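PDB 3UOR: ABC transporter sugar binding protein from Xanthomonas axonopodis pv. citri, which probably binds maltose or a related sugar in the periplasm and delivers it to an ABC importer. Local coordinates for residues A[141-149]-A[265-273]; A[195-204]-A[289-299]. All coordinates share one frame; numbering follows the deposited sequence.

Interaction 1 of 2, residues A[141-149]-A[265-273]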
# COMPACT_ATOMS: atom_id res chain seq x y z
N TYR A 141 -2.94 -9.54 -1.36
CA TYR A 141 -3.90 -8.57 -0.86
C TYR A 141 -3.29 -7.18 -1.03
O TYR A 141 -2.09 -7.06 -1.25
CB TYR A 141 -4.24 -8.82 0.61
CG TYR A 141 -3.08 -8.64 1.55
CD1 TYR A 141 -2.74 -7.38 2.05
CD2 TYR A 141 -2.31 -9.72 1.93
CE1 TYR A 141 -1.66 -7.22 2.90
CE2 TYR A 141 -1.25 -9.58 2.77
CZ TYR A 141 -0.92 -8.34 3.26
OH TYR A 141 0.15 -8.23 4.10
N VAL A 142 -4.11 -6.15 -0.93
CA VAL A 142 -3.69 -4.81 -1.31
C VAL A 142 -3.82 -3.87 -0.11
O VAL A 142 -4.80 -3.91 0.63
CB VAL A 142 -4.56 -4.24 -2.45
CG1 VAL A 142 -4.00 -2.92 -2.96
CG2 VAL A 142 -4.63 -5.23 -3.58
N ASP A 143 -2.79 -3.06 0.08
CA ASP A 143 -2.83 -1.99 1.06
C ASP A 143 -2.82 -0.69 0.27
O ASP A 143 -1.92 -0.45 -0.52
CB ASP A 143 -1.61 -2.08 1.97
CG ASP A 143 -1.44 -0.87 2.87
OD1 ASP A 143 -2.32 0.02 2.88
OD2 ASP A 143 -0.42 -0.81 3.58
N THR A 144 -3.85 0.13 0.45
CA THR A 144 -3.82 1.47 -0.12
C THR A 144 -4.40 2.44 0.91
O THR A 144 -5.08 2.01 1.84
CB THR A 144 -4.58 1.54 -1.46
OG1 THR A 144 -4.33 2.81 -2.09
CG2 THR A 144 -6.06 1.41 -1.22
N ARG A 145 -4.12 3.74 0.75
CA ARG A 145 -4.46 4.73 1.78
C ARG A 145 -5.48 5.73 1.26
O ARG A 145 -5.34 6.22 0.15
CB ARG A 145 -3.18 5.49 2.20
CG ARG A 145 -2.03 4.55 2.62
CD ARG A 145 -2.49 3.61 3.72
NE ARG A 145 -1.50 2.57 4.01
CZ ARG A 145 -0.40 2.77 4.74
NH1 ARG A 145 -0.14 3.98 5.26
NH2 ARG A 145 0.45 1.77 4.95
N LEU A 146 -6.50 6.02 2.05
CA LEU A 146 -7.54 6.93 1.59
C LEU A 146 -8.12 7.61 2.84
O LEU A 146 -7.58 7.45 3.93
CB LEU A 146 -8.60 6.17 0.76
CG LEU A 146 -9.24 4.90 1.33
CD1 LEU A 146 -9.85 5.17 2.70
CD2 LEU A 146 -10.29 4.26 0.37
N LEU A 147 -9.21 8.37 2.69
CA LEU A 147 -9.71 9.16 3.82
C LEU A 147 -10.76 8.48 4.68
O LEU A 147 -11.83 8.15 4.19
CB LEU A 147 -10.29 10.50 3.33
CG LEU A 147 -9.38 11.35 2.45
CD1 LEU A 147 -10.19 12.47 1.82
CD2 LEU A 147 -8.22 11.93 3.25
N PHE A 148 -10.47 8.29 5.95
CA PHE A 148 -11.50 8.01 6.95
C PHE A 148 -12.02 9.37 7.37
O PHE A 148 -11.22 10.28 7.54
CB PHE A 148 -10.89 7.29 8.16
CG PHE A 148 -10.51 5.87 7.89
CD1 PHE A 148 -11.30 4.82 8.37
CD2 PHE A 148 -9.41 5.57 7.13
CE1 PHE A 148 -10.96 3.50 8.11
CE2 PHE A 148 -9.08 4.24 6.86
CZ PHE A 148 -9.85 3.21 7.35
N TYR A 149 -13.33 9.51 7.53
CA TYR A 149 -13.90 10.81 7.84
C TYR A 149 -15.08 10.76 8.79
O TYR A 149 -15.82 9.77 8.82
CB TYR A 149 -14.32 11.55 6.57
CG TYR A 149 -15.50 10.96 5.84
CD1 TYR A 149 -15.35 9.82 5.04
CD2 TYR A 149 -16.76 11.54 5.94
CE1 TYR A 149 -16.44 9.27 4.36
CE2 TYR A 149 -17.85 11.00 5.26
CZ TYR A 149 -17.69 9.87 4.47
OH TYR A 149 -18.77 9.37 3.80
N GLY A 265 -5.02 3.36 6.03
CA GLY A 265 -5.28 2.11 5.33
C GLY A 265 -6.38 1.20 5.87
O GLY A 265 -7.04 1.55 6.85
N PRO A 266 -6.57 0.03 5.24
CA PRO A 266 -7.71 -0.87 5.49
C PRO A 266 -7.76 -1.43 6.90
O PRO A 266 -8.87 -1.66 7.39
CB PRO A 266 -7.51 -2.01 4.46
CG PRO A 266 -6.12 -1.85 3.91
CD PRO A 266 -5.79 -0.37 4.05
N TRP A 267 -6.62 -1.64 7.54
CA TRP A 267 -6.59 -2.20 8.90
C TRP A 267 -7.32 -1.28 9.88
O TRP A 267 -7.74 -1.73 10.95
CB TRP A 267 -5.15 -2.42 9.38
CG TRP A 267 -4.43 -1.12 9.57
CD1 TRP A 267 -4.38 -0.36 10.71
CD2 TRP A 267 -3.68 -0.40 8.58
NE1 TRP A 267 -3.65 0.78 10.49
CE2 TRP A 267 -3.21 0.79 9.19
CE3 TRP A 267 -3.36 -0.65 7.23
CZ2 TRP A 267 -2.42 1.72 8.50
CZ3 TRP A 267 -2.59 0.29 6.55
CH2 TRP A 267 -2.12 1.46 7.19
N ASN A 268 -7.49 -0.01 9.54
CA ASN A 268 -8.19 0.90 10.45
C ASN A 268 -9.69 0.65 10.53
O ASN A 268 -10.33 1.02 11.52
CB ASN A 268 -7.94 2.37 10.09
CG ASN A 268 -6.54 2.82 10.45
OD1 ASN A 268 -5.74 3.14 9.57
ND2 ASN A 268 -6.23 2.84 11.74
N VAL A 269 -10.27 0.07 9.49
CA VAL A 269 -11.72 -0.05 9.46
C VAL A 269 -12.16 -0.78 10.72
O VAL A 269 -13.01 -0.29 11.47
CB VAL A 269 -12.24 -0.74 8.18
CG1 VAL A 269 -13.75 -1.06 8.30
CG2 VAL A 269 -11.98 0.13 6.98
N ARG A 270 -11.55 -1.93 10.99
CA ARG A 270 -11.88 -2.71 12.18
C ARG A 270 -11.61 -1.94 13.46
O ARG A 270 -12.45 -1.91 14.37
CB ARG A 270 -11.13 -4.04 12.21
CG ARG A 270 -11.68 -5.01 13.26
CD ARG A 270 -11.05 -6.40 13.17
NE ARG A 270 -11.06 -6.99 11.82
CZ ARG A 270 -12.12 -7.04 11.01
NH1 ARG A 270 -13.29 -6.51 11.38
NH2 ARG A 270 -12.01 -7.61 9.82
N GLU A 271 -10.44 -1.30 13.53
CA GLU A 271 -10.05 -0.57 14.73
C GLU A 271 -11.02 0.55 15.08
O GLU A 271 -11.32 0.75 16.25
CB GLU A 271 -8.64 -0.03 14.58
CG GLU A 271 -7.64 -1.14 14.33
CD GLU A 271 -7.74 -2.23 15.38
OE1 GLU A 271 -7.91 -1.89 16.57
OE2 GLU A 271 -7.65 -3.42 15.02
N PHE A 272 -11.50 1.27 14.07
CA PHE A 272 -12.47 2.33 14.33
C PHE A 272 -13.80 1.71 14.77
O PHE A 272 -14.48 2.24 15.65
CB PHE A 272 -12.72 3.20 13.10
CG PHE A 272 -11.67 4.26 12.86
CD1 PHE A 272 -11.56 5.35 13.70
CD2 PHE A 272 -10.83 4.19 11.77
CE1 PHE A 272 -10.62 6.34 13.47
CE2 PHE A 272 -9.88 5.17 11.54
CZ PHE A 272 -9.78 6.24 12.38
N LYS A 273 -14.18 0.61 14.13
CA LYS A 273 -15.42 -0.07 14.50
C LYS A 273 -15.41 -0.38 15.98
O LYS A 273 -16.39 -0.14 16.68
CB LYS A 273 -15.60 -1.35 13.70
CG LYS A 273 -16.21 -1.19 12.32
CD LYS A 273 -16.28 -2.54 11.63
CE LYS A 273 -16.85 -2.47 10.21
NZ LYS A 273 -16.46 -3.69 9.41
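Phe-148 reaches from strand 146-149 onto the first turns of helix 267-273, which runs almost parallel to the strand (7° between segment axes, 10.6 Å at closest approach). With CG anti to its own carbonyl carbon, the ring enters among three helix side chains. Its CD1 meets CE2 of Phe-272 at 3.5 Å in an oblique pairing, the ring planes 32° apart. Its CE1 rests on CG2 of Val-269 at 3.7 Å, and its CZ approaches Asn-268 CB. The ring edge also points at the backbone, with CZ 3.3 Å from Gly-265 O. Trp-251, Phe-254 and Trp-284 extend the aromatic cluster around Phe-272.

At the other end of the contact, the indole of Trp-267 stands upright on the guanidinium of Arg-145, the planes 86° apart. The indole edge does the touching: CH2 lies over the centre of one guanidinium face, 3.3 Å from Arg-145 CZ. Asp-143 fixes the orientation of the guanidinium, which grips it side-on, Arg-145 NE to Asp-143 OD1 at 2.9 Å and NH2 to OD2 at 3.0 Å, both nearly straight. A bend at chi2 folds the arginine back to that carboxylate.

Between these two groups the backbones close up, Gly-265 CA giving a CA-H...O contact to Thr-144 O at 3.5 Å. No hydrogen bond crosses the contact. This is helix-on-sheet packing of the alpha/beta type found in periplasmic solute-binding proteins, where a helix following strand 259-264 covers the neighbouring long strand 134-150.

Interaction 2 of 2, residues A[195-204]-A[289-299]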
# COMPACT_ATOMS: atom_id res chain seq x y z
N GLU A 195 3.55 7.66 3.25
CA GLU A 195 2.51 7.19 2.32
C GLU A 195 1.61 8.30 1.80
O GLU A 195 1.15 8.25 0.65
CB GLU A 195 1.69 6.04 2.94
CG GLU A 195 2.44 4.72 3.06
CD GLU A 195 3.27 4.59 4.34
OE1 GLU A 195 3.43 5.59 5.06
OE2 GLU A 195 3.78 3.49 4.62
N GLN A 196 1.37 9.32 2.62
CA GLN A 196 0.50 10.41 2.20
C GLN A 196 1.12 11.23 1.04
O GLN A 196 0.49 11.40 0.00
CB GLN A 196 0.18 11.33 3.38
CG GLN A 196 -0.57 10.63 4.52
CD GLN A 196 0.36 9.95 5.48
OE1 GLN A 196 1.56 9.83 5.21
NE2 GLN A 196 -0.17 9.50 6.61
N GLN A 197 2.36 11.69 1.22
CA GLN A 197 3.06 12.46 0.17
C GLN A 197 3.16 11.59 -1.04
O GLN A 197 2.96 12.04 -2.17
CB GLN A 197 4.53 12.81 0.57
CG GLN A 197 4.68 13.45 1.91
CD GLN A 197 4.80 12.44 3.05
OE1 GLN A 197 3.81 11.78 3.43
NE2 GLN A 197 6.03 12.31 3.60
N LEU A 198 3.54 10.33 -0.81
CA LEU A 198 3.70 9.41 -1.93
C LEU A 198 2.38 9.26 -2.72
O LEU A 198 2.38 9.29 -3.95
CB LEU A 198 4.22 8.05 -1.45
CG LEU A 198 4.29 6.97 -2.53
CD1 LEU A 198 5.23 7.42 -3.64
CD2 LEU A 198 4.79 5.66 -1.94
N SER A 199 1.26 9.10 -2.01
CA SER A 199 -0.05 8.95 -2.67
C SER A 199 -0.29 10.13 -3.60
O SER A 199 -0.61 9.94 -4.77
CB SER A 199 -1.19 8.88 -1.64
OG SER A 199 -1.04 7.74 -0.82
N PHE A 200 -0.11 11.35 -3.09
CA PHE A 200 -0.35 12.55 -3.90
C PHE A 200 0.62 12.67 -5.06
O PHE A 200 0.28 13.24 -6.10
CB PHE A 200 -0.35 13.82 -3.02
CG PHE A 200 -1.47 13.85 -2.03
CD1 PHE A 200 -2.79 13.67 -2.46
CD2 PHE A 200 -1.22 14.01 -0.68
CE1 PHE A 200 -3.84 13.68 -1.56
CE2 PHE A 200 -2.28 14.02 0.24
CZ PHE A 200 -3.59 13.85 -0.21
N ALA A 201 1.84 12.17 -4.89
CA ALA A 201 2.85 12.21 -5.96
C ALA A 201 2.52 11.20 -7.06
O ALA A 201 2.73 11.46 -8.25
CB ALA A 201 4.25 11.96 -5.40
N LEU A 202 2.00 10.04 -6.65
CA LEU A 202 1.53 9.04 -7.61
C LEU A 202 0.35 9.52 -8.46
O LEU A 202 0.08 8.94 -9.49
CB LEU A 202 1.16 7.73 -6.92
CG LEU A 202 2.34 6.99 -6.34
CD1 LEU A 202 1.84 5.79 -5.52
CD2 LEU A 202 3.20 6.55 -7.47
N GLN A 203 -0.36 10.57 -8.02
CA GLN A 203 -1.48 11.09 -8.83
C GLN A 203 -1.04 11.98 -10.00
O GLN A 203 -1.89 12.54 -10.68
CB GLN A 203 -2.49 11.85 -7.95
CG GLN A 203 -3.09 11.01 -6.84
CD GLN A 203 -3.97 11.81 -5.95
OE1 GLN A 203 -3.83 13.04 -5.86
NE2 GLN A 203 -4.90 11.14 -5.28
N GLN A 204 0.26 12.11 -10.23
CA GLN A 204 0.77 13.02 -11.26
C GLN A 204 1.13 12.21 -12.49
O GLN A 204 1.38 11.03 -12.39
CB GLN A 204 2.02 13.77 -10.76
CG GLN A 204 1.84 14.47 -9.39
CD GLN A 204 0.56 15.32 -9.32
OE1 GLN A 204 0.29 16.13 -10.21
NE2 GLN A 204 -0.24 15.11 -8.26
N LEU A 289 -9.32 8.79 -2.32
CA LEU A 289 -8.44 9.96 -2.24
C LEU A 289 -8.74 10.98 -3.33
O LEU A 289 -8.75 10.64 -4.51
CB LEU A 289 -6.99 9.45 -2.38
CG LEU A 289 -5.84 10.11 -1.62
CD1 LEU A 289 -6.15 10.26 -0.14
CD2 LEU A 289 -4.55 9.33 -1.85
N PRO A 290 -9.01 12.25 -2.96
CA PRO A 290 -9.18 13.22 -4.05
C PRO A 290 -7.91 13.33 -4.89
O PRO A 290 -6.82 13.14 -4.38
CB PRO A 290 -9.43 14.53 -3.31
CG PRO A 290 -10.01 14.09 -1.98
CD PRO A 290 -9.31 12.83 -1.64
N GLY A 291 -8.07 13.61 -6.18
CA GLY A 291 -6.93 13.86 -7.05
C GLY A 291 -7.03 15.25 -7.66
O GLY A 291 -8.02 15.96 -7.43
N PRO A 292 -6.03 15.65 -8.45
CA PRO A 292 -6.00 17.00 -9.06
C PRO A 292 -7.26 17.35 -9.87
O PRO A 292 -7.75 18.49 -9.78
CB PRO A 292 -4.78 16.94 -9.97
CG PRO A 292 -3.86 15.94 -9.30
CD PRO A 292 -4.74 14.93 -8.63
N ASN A 293 -7.77 16.39 -10.63
CA ASN A 293 -8.89 16.61 -11.54
C ASN A 293 -10.11 15.76 -11.24
O ASN A 293 -11.08 15.78 -11.98
CB ASN A 293 -8.45 16.32 -12.97
CG ASN A 293 -7.27 17.16 -13.36
OD1 ASN A 293 -7.31 18.38 -13.25
ND2 ASN A 293 -6.20 16.51 -13.78
N GLY A 294 -10.04 15.01 -10.15
CA GLY A 294 -11.09 14.07 -9.80
C GLY A 294 -10.47 13.01 -8.92
O GLY A 294 -9.29 13.11 -8.56
N LEU A 295 -11.26 12.01 -8.57
CA LEU A 295 -10.76 10.93 -7.74
C LEU A 295 -9.49 10.40 -8.39
O LEU A 295 -9.47 10.11 -9.58
CB LEU A 295 -11.81 9.84 -7.61
CG LEU A 295 -13.00 10.27 -6.78
CD1 LEU A 295 -13.93 9.09 -6.51
CD2 LEU A 295 -12.47 10.82 -5.48
N GLY A 296 -8.42 10.27 -7.61
CA GLY A 296 -7.13 10.01 -8.20
C GLY A 296 -6.51 8.67 -7.87
O GLY A 296 -7.15 7.79 -7.28
N ALA A 297 -5.25 8.53 -8.25
CA ALA A 297 -4.51 7.31 -7.95
C ALA A 297 -4.20 7.25 -6.48
O ALA A 297 -4.48 8.19 -5.73
CB ALA A 297 -3.23 7.27 -8.75
N GLY A 298 -3.63 6.14 -6.06
CA GLY A 298 -3.19 5.96 -4.70
C GLY A 298 -2.12 4.89 -4.74
O GLY A 298 -1.73 4.44 -5.82
N ILE A 299 -1.67 4.47 -3.57
CA ILE A 299 -0.58 3.49 -3.47
C ILE A 299 -1.10 2.06 -3.78
O ILE A 299 -2.22 1.71 -3.39
CB ILE A 299 -0.02 3.53 -2.04
CG1 ILE A 299 0.97 4.70 -1.90
CG2 ILE A 299 0.70 2.27 -1.66
CD1 ILE A 299 1.16 5.11 -0.47
O HOH W 1 -2.89 5.78 -1.16
O HOH W 2 -4.55 10.41 -10.37
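The irregular segment 289-299 passes beside helix 195-202 and the turn after it, bringing CA of Gly-298 within 4.8 Å of CA of Ser-199 and CA of Ala-297 within 4.9 Å of CA of Gln-203. Gln-203 carries the polar part. Extended beyond CG (chi2 175°), it places NE2 between two carbonyls of the loop. Gln-203 NE2 donates to Ala-297 O at 3.0 Å, in that carbonyl's plane, and to Pro-290 O at 2.9 Å, from above the plane of that carbonyl. Gln-203 OE1 accepts from Trp-166 NE1, fixing the amide's rotation.

Further along, Ile-299 lays CD1 3.4 Å from Ser-199 OG, while its side chain crosses those of Leu-198 and Leu-202 at about right angles, CG1 touching CD2 of the first and CD1 of the second. Leu-289 CD2 presses tightly on Ser-199 CB, at 3.4 Å. The Ser-199 hydroxyl donates back to Glu-195 O and accepts from a water that itself takes the N-H of Ile-299. A second water accepts from Ala-297 N and bonds weakly to Gln-203 O.

One amide thus joins two separate points of a loop lacking regular structure, and water supplies partners to backbone N-H groups, consistent with a loop shape set partly by polar groups of the helix and the turn after it.

Overall arrangement
The two contacts, with centres about 16 Å apart, meet at residues 144-147. Thr-144 OG1 lies 2.7 Å from Ile-299 O, Arg-145 NH1 packs on Glu-195 CG, and Leu-147 CD1 reaches Pro-290 CD. Along the chain the segments alternate: 141-149, 195-204, 265-273, 289-299. Strand 134-150 pairs antiparallel with strands 259-264, 284-287 and 303-307 of the mixed sheet; helix 267-275 follows the first of these, and 289-299 lies in the loop joining the other two. Both contacts bring later parts of the chain against strand 134-150 and its neighbours. Together they knit distant parts of the chain around the sheet of the solute-binding fold.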